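Local coordinates for formate dehydrogenase (Pyrobaculum aerophilum, PDB 1QP8), which probably reduces glyoxylate or hydroxypyruvate with NAD(P)H, as a D-isomer specific 2-hydroxyacid dehydrogenase, and binds NADPH, at residues K126-G131 against R176-A181; A204-V209 against F230-D235; R222-R227 against F250-V255. One frame throughout, in Å; residues are numbered along the deposited sequence.

Overall arrangement
All three contacts lie in the NAD-binding domain, on or beside its six-stranded parallel sheet, ordered 149-153, 126-130, 177-180, 205-208, 231-234, 255-257. Contact 1 comes first along the chain and pairs 126-130 with 177-180. Contact 2 pairs 205-208 with 231-234. Their centres are about 9 Å apart, and strands 177-180 and 205-208 are direct neighbours. Contact 3, with its centre about 11 Å from that of contact 2, sets helix 217-226 against the turn entering strand 255-257; its segments alternate with those of contact 2, because this helix connects the two strands there. A181, V209 and D235, just past the strand ends, belong to the NADPH pocket, whereas contact 3 lies farther from the cofactor.

Contact 1 of 3, residues K126-G131 against R176-A181; sequences KVAVLG and RAAVCA
A128 and A178 sit level in neighbouring parallel strands, their methyls side by side with CB atoms 4.0 Å apart. L172 of helix 169-172 packs on both alanines, an approach their small side chains probably permit. L130 extends the same apolar layer, its CD1 4.2 Å from C180 SG. On the other face V127 reaches across to A177: with CG1 anti to the backbone N (chi1 -167°), that methyl swings over the gap between the strands to lie 3.9 Å from A177 CB. V129 and V179 continue this side and pack with V127 under helix 135-145, against L143 and V139. Between the faces runs the backbone ladder. A128 is gripped twice, its N donating to A177 O at 2.8 Å and its O accepting from V179 N. A181 N closes the far end on L130 O at 3.0 Å.

The strand beginnings are looser and partly open to solvent. Here R176 N still bonds K126 O at 2.8 Å, but the side chains of K126 and R176 cross obliquely. The lysine chain bends at chi2, chi3 and chi4 and curls back, so that NZ lies by the aliphatic CG of R176, 3.3 Å away, and bonds E174 O. The guanidinium of R176 turns elsewhere, to a salt bridge with D203, which probably eases the nearness of two like charges.

At the opposite end G131 has a positive phi of 96°, and a CB there would be jammed against the carbonyl oxygen of L130. It is probably the first glycine of the GxGxxG turn, followed by the NADPH-binding residues L132 and I135, while A181 touches the cofactor: the central parallel strands of a Rossmann fold, opening onto the dinucleotide.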
loop_
_atom_site.group_PDB
_atom_site.type_symbol
_atom_site.label_atom_id
_atom_site.label_comp_id
_atom_site.label_asym_id
_atom_site.label_seq_id
_atom_site.Cartn_x
_atom_site.Cartn_y
_atom_site.Cartn_z
ATOM N N LYS A 126 14.965 -6.497 -1.222
ATOM C CA LYS A 126 15.766 -5.556 -1.995
ATOM C C LYS A 126 14.846 -4.745 -2.897
ATOM O O LYS A 126 14.332 -5.260 -3.888
ATOM C CB LYS A 126 16.771 -6.326 -2.858
ATOM C CG LYS A 126 17.716 -7.238 -2.075
ATOM C CD LYS A 126 16.994 -8.385 -1.348
ATOM C CE LYS A 126 16.683 -9.574 -2.260
ATOM N NZ LYS A 126 15.741 -9.274 -3.374
ATOM N N VAL A 127 14.651 -3.476 -2.561
ATOM C CA VAL A 127 13.777 -2.610 -3.335
ATOM C C VAL A 127 14.503 -1.371 -3.855
ATOM O O VAL A 127 15.091 -0.623 -3.084
ATOM C CB VAL A 127 12.589 -2.143 -2.477
ATOM C CG1 VAL A 127 11.536 -1.527 -3.374
ATOM C CG2 VAL A 127 12.022 -3.311 -1.669
ATOM N N ALA A 128 14.453 -1.154 -5.164
ATOM C CA ALA A 128 15.095 0.006 -5.761
ATOM C C ALA A 128 14.129 1.185 -5.752
ATOM O O ALA A 128 12.918 1.004 -5.618
ATOM C CB ALA A 128 15.510 -0.302 -7.187
ATOM N N VAL A 129 14.670 2.391 -5.885
ATOM C CA VAL A 129 13.864 3.605 -5.916
ATOM C C VAL A 129 14.600 4.601 -6.794
ATOM O O VAL A 129 15.320 5.448 -6.295
ATOM C CB VAL A 129 13.668 4.211 -4.489
ATOM C CG1 VAL A 129 13.090 5.611 -4.574
ATOM C CG2 VAL A 129 12.720 3.327 -3.661
ATOM N N LEU A 130 14.424 4.486 -8.107
ATOM C CA LEU A 130 15.089 5.378 -9.046
ATOM C C LEU A 130 14.528 6.790 -8.945
ATOM O O LEU A 130 13.341 7.014 -9.171
ATOM C CB LEU A 130 14.920 4.885 -10.482
ATOM C CG LEU A 130 14.770 3.396 -10.815
ATOM C CD1 LEU A 130 14.953 3.232 -12.324
ATOM C CD2 LEU A 130 15.784 2.556 -10.066
ATOM N N GLY A 131 15.395 7.744 -8.631
ATOM C CA GLY A 131 14.967 9.120 -8.486
ATOM C C GLY A 131 14.715 9.379 -7.020
ATOM O O GLY A 131 13.844 8.741 -6.423
ATOM N N ARG A 176 13.657 -7.075 -5.901
ATOM C CA ARG A 176 12.345 -7.689 -6.055
ATOM C C ARG A 176 11.296 -6.658 -6.426
ATOM O O ARG A 176 10.148 -7.006 -6.705
ATOM C CB ARG A 176 11.933 -8.434 -4.782
ATOM C CG ARG A 176 12.700 -9.733 -4.618
ATOM C CD ARG A 176 12.441 -10.462 -3.298
ATOM N NE ARG A 176 11.185 -11.218 -3.232
ATOM C CZ ARG A 176 10.573 -11.796 -4.270
ATOM N NH1 ARG A 176 11.071 -11.710 -5.504
ATOM N NH2 ARG A 176 9.468 -12.503 -4.061
ATOM N N ALA A 177 11.706 -5.392 -6.463
ATOM C CA ALA A 177 10.799 -4.309 -6.793
ATOM C C ALA A 177 11.531 -3.012 -7.030
ATOM O O ALA A 177 12.647 -2.820 -6.569
ATOM C CB ALA A 177 9.821 -4.116 -5.674
ATOM N N ALA A 178 10.869 -2.106 -7.730
ATOM C CA ALA A 178 11.432 -0.813 -8.028
ATOM C C ALA A 178 10.289 0.167 -8.179
ATOM O O ALA A 178 9.256 -0.159 -8.760
ATOM C CB ALA A 178 12.225 -0.882 -9.314
ATOM N N VAL A 179 10.470 1.359 -7.627
ATOM C CA VAL A 179 9.485 2.421 -7.730
ATOM C C VAL A 179 10.227 3.519 -8.478
ATOM O O VAL A 179 11.095 4.177 -7.908
ATOM C CB VAL A 179 9.082 2.950 -6.337
ATOM C CG1 VAL A 179 8.312 4.259 -6.473
ATOM C CG2 VAL A 179 8.242 1.910 -5.611
ATOM N N CYS A 180 9.920 3.700 -9.757
ATOM C CA CYS A 180 10.598 4.730 -10.530
ATOM C C CYS A 180 9.829 6.046 -10.506
ATOM O O CYS A 180 8.611 6.069 -10.682
ATOM C CB CYS A 180 10.810 4.285 -11.977
ATOM S SG CYS A 180 11.543 5.611 -12.989
ATOM N N ALA A 181 10.566 7.132 -10.287
ATOM C CA ALA A 181 10.009 8.479 -10.205
ATOM C C ALA A 181 11.009 9.492 -10.726
ATOM O O ALA A 181 11.089 10.606 -10.220
ATOM C CB ALA A 181 9.667 8.821 -8.757
#

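Contact 2 of 3, residues A204-V209 against F230-D235; sequences AVFVNV and FIFASD. With NDP (NADPH dihydro-nicotinamide-adenine-dinucleotide phosphate), chain C.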
loop_
_atom_site.group_PDB
_atom_site.type_symbol
_atom_site.label_atom_id
_atom_site.label_comp_id
_atom_site.label_asym_id
_atom_site.label_seq_id
_atom_site.Cartn_x
_atom_site.Cartn_y
_atom_site.Cartn_z
ATOM N N ALA A 204 10.049 -10.016 -9.989
ATOM C CA ALA A 204 9.918 -8.598 -9.653
ATOM C C ALA A 204 8.712 -7.817 -10.157
ATOM O O ALA A 204 8.061 -8.174 -11.138
ATOM C CB ALA A 204 11.186 -7.856 -10.057
ATOM N N VAL A 205 8.467 -6.718 -9.451
ATOM C CA VAL A 205 7.387 -5.780 -9.696
ATOM C C VAL A 205 8.024 -4.419 -9.947
ATOM O O VAL A 205 8.582 -3.832 -9.030
ATOM C CB VAL A 205 6.534 -5.611 -8.437
ATOM C CG1 VAL A 205 5.557 -4.458 -8.622
ATOM C CG2 VAL A 205 5.826 -6.899 -8.106
ATOM N N PHE A 206 7.936 -3.904 -11.164
ATOM C CA PHE A 206 8.524 -2.604 -11.468
ATOM C C PHE A 206 7.426 -1.556 -11.528
ATOM O O PHE A 206 6.554 -1.626 -12.382
ATOM C CB PHE A 206 9.224 -2.645 -12.824
ATOM C CG PHE A 206 9.995 -1.406 -13.137
ATOM C CD1 PHE A 206 11.366 -1.356 -12.931
ATOM C CD2 PHE A 206 9.348 -0.269 -13.610
ATOM C CE1 PHE A 206 12.085 -0.187 -13.191
ATOM C CE2 PHE A 206 10.054 0.906 -13.873
ATOM C CZ PHE A 206 11.424 0.946 -13.663
ATOM N N VAL A 207 7.473 -0.576 -10.638
ATOM C CA VAL A 207 6.474 0.485 -10.629
ATOM C C VAL A 207 6.988 1.802 -11.244
ATOM O O VAL A 207 7.990 2.349 -10.788
ATOM C CB VAL A 207 6.027 0.776 -9.191
ATOM C CG1 VAL A 207 5.119 1.996 -9.162
ATOM C CG2 VAL A 207 5.334 -0.450 -8.613
ATOM N N ASN A 208 6.323 2.307 -12.281
ATOM C CA ASN A 208 6.748 3.583 -12.857
ATOM C C ASN A 208 5.695 4.625 -12.566
ATOM O O ASN A 208 4.528 4.433 -12.876
ATOM C CB ASN A 208 6.949 3.509 -14.363
ATOM C CG ASN A 208 7.514 4.805 -14.918
ATOM O OD1 ASN A 208 8.191 5.550 -14.209
ATOM N ND2 ASN A 208 7.246 5.075 -16.189
ATOM N N VAL A 209 6.103 5.742 -11.981
ATOM C CA VAL A 209 5.139 6.769 -11.643
ATOM C C VAL A 209 5.579 8.128 -12.207
ATOM O O VAL A 209 4.841 9.102 -12.160
ATOM C CB VAL A 209 4.923 6.795 -10.095
ATOM C CG1 VAL A 209 6.004 7.599 -9.422
ATOM C CG2 VAL A 209 3.553 7.310 -9.766
ATOM N N PHE A 230 7.016 -11.346 -13.938
ATOM C CA PHE A 230 7.488 -9.975 -13.886
ATOM C C PHE A 230 6.295 -9.048 -14.144
ATOM O O PHE A 230 5.553 -9.217 -15.112
ATOM C CB PHE A 230 8.568 -9.730 -14.940
ATOM C CG PHE A 230 9.199 -8.362 -14.854
ATOM C CD1 PHE A 230 10.246 -8.118 -13.980
ATOM C CD2 PHE A 230 8.754 -7.322 -15.668
ATOM C CE1 PHE A 230 10.846 -6.855 -13.919
ATOM C CE2 PHE A 230 9.346 -6.060 -15.617
ATOM C CZ PHE A 230 10.394 -5.828 -14.741
ATOM N N ILE A 231 6.119 -8.059 -13.285
ATOM C CA ILE A 231 4.998 -7.166 -13.443
ATOM C C ILE A 231 5.365 -5.709 -13.609
ATOM O O ILE A 231 6.205 -5.170 -12.904
ATOM C CB ILE A 231 4.046 -7.295 -12.255
ATOM C CG1 ILE A 231 3.453 -8.704 -12.228
ATOM C CG2 ILE A 231 2.965 -6.229 -12.348
ATOM C CD1 ILE A 231 2.475 -8.914 -11.111
ATOM N N PHE A 232 4.698 -5.069 -14.550
ATOM C CA PHE A 232 4.921 -3.669 -14.822
ATOM C C PHE A 232 3.644 -2.946 -14.420
ATOM O O PHE A 232 2.585 -3.178 -15.007
ATOM C CB PHE A 232 5.184 -3.478 -16.309
ATOM C CG PHE A 232 5.515 -2.074 -16.688
ATOM C CD1 PHE A 232 6.677 -1.464 -16.208
ATOM C CD2 PHE A 232 4.676 -1.353 -17.538
ATOM C CE1 PHE A 232 7.005 -0.153 -16.571
ATOM C CE2 PHE A 232 4.992 -0.037 -17.909
ATOM C CZ PHE A 232 6.161 0.559 -17.423
ATOM N N ALA A 233 3.735 -2.101 -13.404
ATOM C CA ALA A 233 2.586 -1.330 -12.936
ATOM C C ALA A 233 2.928 0.132 -13.159
ATOM O O ALA A 233 3.826 0.662 -12.513
ATOM C CB ALA A 233 2.341 -1.583 -11.460
ATOM N N SER A 234 2.218 0.790 -14.063
ATOM C CA SER A 234 2.517 2.183 -14.336
ATOM C C SER A 234 1.310 3.091 -14.476
ATOM O O SER A 234 0.255 2.696 -14.981
ATOM C CB SER A 234 3.363 2.284 -15.606
ATOM O OG SER A 234 3.717 3.628 -15.877
ATOM N N ASP A 235 1.491 4.330 -14.039
ATOM C CA ASP A 235 0.453 5.336 -14.124
ATOM C C ASP A 235 0.813 6.272 -15.256
ATOM O O ASP A 235 0.050 7.171 -15.587
ATOM C CB ASP A 235 0.383 6.137 -12.832
ATOM C CG ASP A 235 -0.607 7.278 -12.911
ATOM O OD1 ASP A 235 -0.191 8.462 -12.832
ATOM O OD2 ASP A 235 -1.807 6.971 -13.060
HETATM P PA NDP C . 12.059 16.662 -8.307
HETATM O O1A NDP C . 12.209 17.195 -9.697
HETATM O O2A NDP C . 10.625 17.013 -8.394
HETATM O O5B NDP C . 12.948 15.382 -8.849
HETATM C C5B NDP C . 14.387 15.560 -8.529
HETATM C C4B NDP C . 15.007 14.197 -8.053
HETATM O O4B NDP C . 15.311 13.246 -9.146
HETATM C C3B NDP C . 16.418 14.354 -7.361
HETATM O O3B NDP C . 16.701 13.206 -6.580
HETATM C C2B NDP C . 17.257 14.539 -8.625
HETATM O O2B NDP C . 18.637 14.578 -8.628
HETATM C C1B NDP C . 16.704 13.475 -9.478
HETATM N N9A NDP C . 17.036 13.640 -10.856
HETATM C C8A NDP C . 16.666 14.586 -11.775
HETATM N N7A NDP C . 17.192 14.354 -12.978
HETATM C C5A NDP C . 17.926 13.208 -12.795
HETATM C C6A NDP C . 18.748 12.435 -13.696
HETATM N N6A NDP C . 18.889 12.827 -14.977
HETATM N N1A NDP C . 19.377 11.307 -13.182
HETATM C C2A NDP C . 19.187 10.982 -11.845
HETATM N N3A NDP C . 18.459 11.638 -10.958
HETATM C C4A NDP C . 17.837 12.742 -11.515
HETATM O O3 NDP C . 11.315 15.401 -7.746
HETATM P PN NDP C . 9.913 14.547 -7.783
HETATM O O1N NDP C . 9.978 13.377 -6.878
HETATM O O2N NDP C . 8.724 15.406 -7.475
HETATM O O5D NDP C . 9.751 14.032 -9.355
HETATM C C5D NDP C . 9.209 14.961 -10.323
HETATM C C4D NDP C . 9.066 14.177 -11.639
HETATM O O4D NDP C . 8.106 13.110 -11.451
HETATM C C3D NDP C . 8.513 15.071 -12.748
HETATM O O3D NDP C . 9.598 15.710 -13.402
HETATM C C2D NDP C . 7.712 14.055 -13.605
HETATM O O2D NDP C . 8.515 13.502 -14.660
HETATM C C1D NDP C . 7.203 13.015 -12.580
HETATM N N1N NDP C . 5.748 13.260 -12.138
HETATM C C2N NDP C . 4.821 12.201 -12.429
HETATM C C3N NDP C . 3.479 12.414 -12.026
HETATM C C7N NDP C . 2.435 11.269 -12.330
HETATM O O7N NDP C . 1.332 11.364 -11.825
HETATM N N7N NDP C . 2.838 10.250 -13.136
HETATM C C4N NDP C . 2.993 13.600 -11.353
HETATM C C5N NDP C . 4.036 14.569 -11.128
HETATM C C6N NDP C . 5.345 14.447 -11.480
HETATM P P2B NDP C . 19.288 16.148 -8.592
HETATM O O1X NDP C . 20.732 15.711 -8.649
HETATM O O2X NDP C . 18.743 16.765 -9.831
HETATM O O3X NDP C . 18.809 16.730 -7.350
#
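F206 and F232 stand side by side on one face of two parallel strands, pointing the same way. F206 CD2 meets the edge of the F232 ring, near its plane, 3.8 Å from CE1. Both have CG anti to the backbone N (chi1 -173° and -176°), which leans the rings along the strands toward their C-terminal ends, F232 against V220 and L224 of helix 217-226, F206 against M200 and L215. F230 reaches forward and across to strand 205-208: its CZ lies 3.9 Å from F206 CB and its CE1 4.0 Å from A204 CB, with I223 and L224 against it. With an alanine in place of F230, A204 CB and F206 CB would probably lose their cover on that side, as would I223 and L224.

Strand, helix and strand form one beta-alpha-beta crossover of the Rossmann domain, and five backbone bonds join its strands, beginning with I231 N to A204 O at 2.9 Å. Farther along, N208 CB lies 3.6 Å from S234 OG, whose hydroxyl is bonded to V236 O. Beyond the strands, the nicotinamide carboxamide of NADPH lies near V209 O and the D235 carboxylate; V261 N, T258 OG1 and A262 N hold that carboxylate.

Contact 3 of 3, residues R222-R227 against F250-V255; sequences RILKER and FSLPNV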
loop_
_atom_site.group_PDB
_atom_site.type_symbol
_atom_site.label_atom_id
_atom_site.label_comp_id
_atom_site.label_asym_id
_atom_site.label_seq_id
_atom_site.Cartn_x
_atom_site.Cartn_y
_atom_site.Cartn_z
ATOM N N ARG A 222 9.522 -6.412 -24.030
ATOM C CA ARG A 222 10.253 -7.646 -24.166
ATOM C C ARG A 222 10.362 -8.448 -22.895
ATOM O O ARG A 222 10.104 -9.650 -22.899
ATOM C CB ARG A 222 11.648 -7.377 -24.697
ATOM C CG ARG A 222 12.568 -8.544 -24.482
ATOM C CD ARG A 222 13.905 -8.327 -25.111
ATOM N NE ARG A 222 14.843 -9.307 -24.595
ATOM C CZ ARG A 222 16.013 -9.588 -25.147
ATOM N NH1 ARG A 222 16.394 -8.958 -26.251
ATOM N NH2 ARG A 222 16.797 -10.506 -24.589
ATOM N N ILE A 223 10.760 -7.811 -21.799
ATOM C CA ILE A 223 10.891 -8.576 -20.570
ATOM C C ILE A 223 9.528 -9.057 -20.094
ATOM O O ILE A 223 9.415 -10.140 -19.521
ATOM C CB ILE A 223 11.579 -7.779 -19.443
ATOM C CG1 ILE A 223 12.020 -8.754 -18.349
ATOM C CG2 ILE A 223 10.638 -6.746 -18.854
ATOM C CD1 ILE A 223 12.721 -8.103 -17.184
ATOM N N LEU A 224 8.491 -8.258 -20.338
ATOM C CA LEU A 224 7.154 -8.651 -19.926
ATOM C C LEU A 224 6.762 -9.913 -20.648
ATOM O O LEU A 224 6.149 -10.791 -20.052
ATOM C CB LEU A 224 6.144 -7.554 -20.224
ATOM C CG LEU A 224 6.024 -6.524 -19.109
ATOM C CD1 LEU A 224 5.256 -5.310 -19.613
ATOM C CD2 LEU A 224 5.350 -7.166 -17.926
ATOM N N LYS A 225 7.123 -10.012 -21.928
ATOM C CA LYS A 225 6.796 -11.203 -22.717
ATOM C C LYS A 225 7.670 -12.403 -22.380
ATOM O O LYS A 225 7.389 -13.513 -22.826
ATOM C CB LYS A 225 6.929 -10.926 -24.210
ATOM C CG LYS A 225 5.800 -10.119 -24.808
ATOM C CD LYS A 225 6.172 -9.637 -26.191
ATOM C CE LYS A 225 5.060 -8.808 -26.804
ATOM N NZ LYS A 225 5.522 -8.044 -28.007
ATOM N N GLU A 226 8.730 -12.187 -21.608
ATOM C CA GLU A 226 9.617 -13.280 -21.234
ATOM C C GLU A 226 9.366 -13.755 -19.819
ATOM O O GLU A 226 9.380 -14.952 -19.548
ATOM C CB GLU A 226 11.082 -12.862 -21.329
ATOM C CG GLU A 226 11.529 -12.354 -22.680
ATOM C CD GLU A 226 13.029 -12.189 -22.725
ATOM O OE1 GLU A 226 13.624 -12.034 -21.634
ATOM O OE2 GLU A 226 13.605 -12.209 -23.836
ATOM N N ARG A 227 9.158 -12.819 -18.905
ATOM C CA ARG A 227 8.933 -13.190 -17.520
ATOM C C ARG A 227 7.491 -12.958 -17.096
ATOM O O ARG A 227 7.094 -11.850 -16.736
ATOM C CB ARG A 227 9.932 -12.442 -16.626
ATOM C CG ARG A 227 11.367 -12.885 -16.919
ATOM C CD ARG A 227 12.418 -11.776 -16.873
ATOM N NE ARG A 227 13.001 -11.610 -15.546
ATOM C CZ ARG A 227 14.241 -11.191 -15.322
ATOM N NH1 ARG A 227 15.043 -10.895 -16.337
ATOM N NH2 ARG A 227 14.680 -11.066 -14.081
ATOM N N PHE A 250 -1.632 -3.090 -21.975
ATOM C CA PHE A 250 -2.809 -3.357 -21.161
ATOM C C PHE A 250 -3.400 -4.760 -21.338
ATOM O O PHE A 250 -4.084 -5.274 -20.445
ATOM C CB PHE A 250 -3.863 -2.287 -21.446
ATOM C CG PHE A 250 -3.306 -0.886 -21.449
ATOM C CD1 PHE A 250 -3.824 0.084 -22.308
ATOM C CD2 PHE A 250 -2.215 -0.554 -20.646
ATOM C CE1 PHE A 250 -3.258 1.350 -22.376
ATOM C CE2 PHE A 250 -1.646 0.704 -20.710
ATOM C CZ PHE A 250 -2.165 1.667 -21.580
ATOM N N SER A 251 -3.128 -5.390 -22.475
ATOM C CA SER A 251 -3.659 -6.723 -22.724
ATOM C C SER A 251 -2.718 -7.804 -22.206
ATOM O O SER A 251 -2.990 -9.008 -22.351
ATOM C CB SER A 251 -3.886 -6.935 -24.211
ATOM O OG SER A 251 -2.648 -6.855 -24.883
ATOM N N LEU A 252 -1.594 -7.386 -21.627
ATOM C CA LEU A 252 -0.664 -8.354 -21.063
ATOM C C LEU A 252 -1.139 -8.576 -19.638
ATOM O O LEU A 252 -1.402 -7.631 -18.895
ATOM C CB LEU A 252 0.771 -7.825 -21.114
ATOM C CG LEU A 252 1.364 -7.910 -22.536
ATOM C CD1 LEU A 252 2.589 -7.011 -22.721
ATOM C CD2 LEU A 252 1.720 -9.367 -22.802
ATOM N N PRO A 253 -1.319 -9.839 -19.255
ATOM C CA PRO A 253 -1.782 -10.119 -17.901
ATOM C C PRO A 253 -0.852 -9.680 -16.787
ATOM O O PRO A 253 -1.288 -9.510 -15.654
ATOM C CB PRO A 253 -2.063 -11.620 -17.927
ATOM C CG PRO A 253 -1.247 -12.116 -19.066
ATOM C CD PRO A 253 -1.403 -11.039 -20.093
ATOM N N ASN A 254 0.420 -9.471 -17.094
ATOM C CA ASN A 254 1.344 -9.034 -16.057
ATOM C C ASN A 254 1.619 -7.540 -16.090
ATOM O O ASN A 254 2.737 -7.094 -15.817
ATOM C CB ASN A 254 2.645 -9.829 -16.125
ATOM C CG ASN A 254 3.221 -9.893 -17.516
ATOM O OD1 ASN A 254 2.492 -9.827 -18.524
ATOM N ND2 ASN A 254 4.541 -10.053 -17.589
ATOM N N VAL A 255 0.589 -6.766 -16.432
ATOM C CA VAL A 255 0.705 -5.317 -16.436
ATOM C C VAL A 255 -0.456 -4.715 -15.657
ATOM O O VAL A 255 -1.575 -5.205 -15.741
ATOM C CB VAL A 255 0.692 -4.719 -17.863
ATOM C CG1 VAL A 255 0.571 -3.206 -17.778
ATOM C CG2 VAL A 255 1.967 -5.081 -18.613
#
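N254 and L224 carry this contact, their side chains sliding past each other in opposite directions. The amide of N254 donates through ND2 to L224 O at 3.0 Å, with a fairly straight N-H (162°); the oxygen lies close to the amide plane, while ND2 meets the carbonyl at a C=O...N angle of 119°, tilted from the carbonyl plane. ND2 also donates to F230 O, so the two bonds fix the amide's rotation. CG of N254 sits between the backbone N and the carbonyl carbon (chi1 49°), which brings the amide over the leucine. CD1 of L224 turns instead to V255 CG2, the two side chains crossing at about a right angle, and its CB has L252 CD1 4.4 Å away.

The asparagine thus ties the C-terminal part of helix 217-226 to a type I beta turn, L252 to V255, that leads into strand 255-257, the last strand of the Rossmann sheet in this chain. A weak bond from V255 N to L252 O, 3.3 Å, closes the turn, and a backbone bond to F232 fastens N254 to neighbouring strand 231-234. Farther out, F250 stacks edge-to-face with W237 and touches M108 of the second subunit.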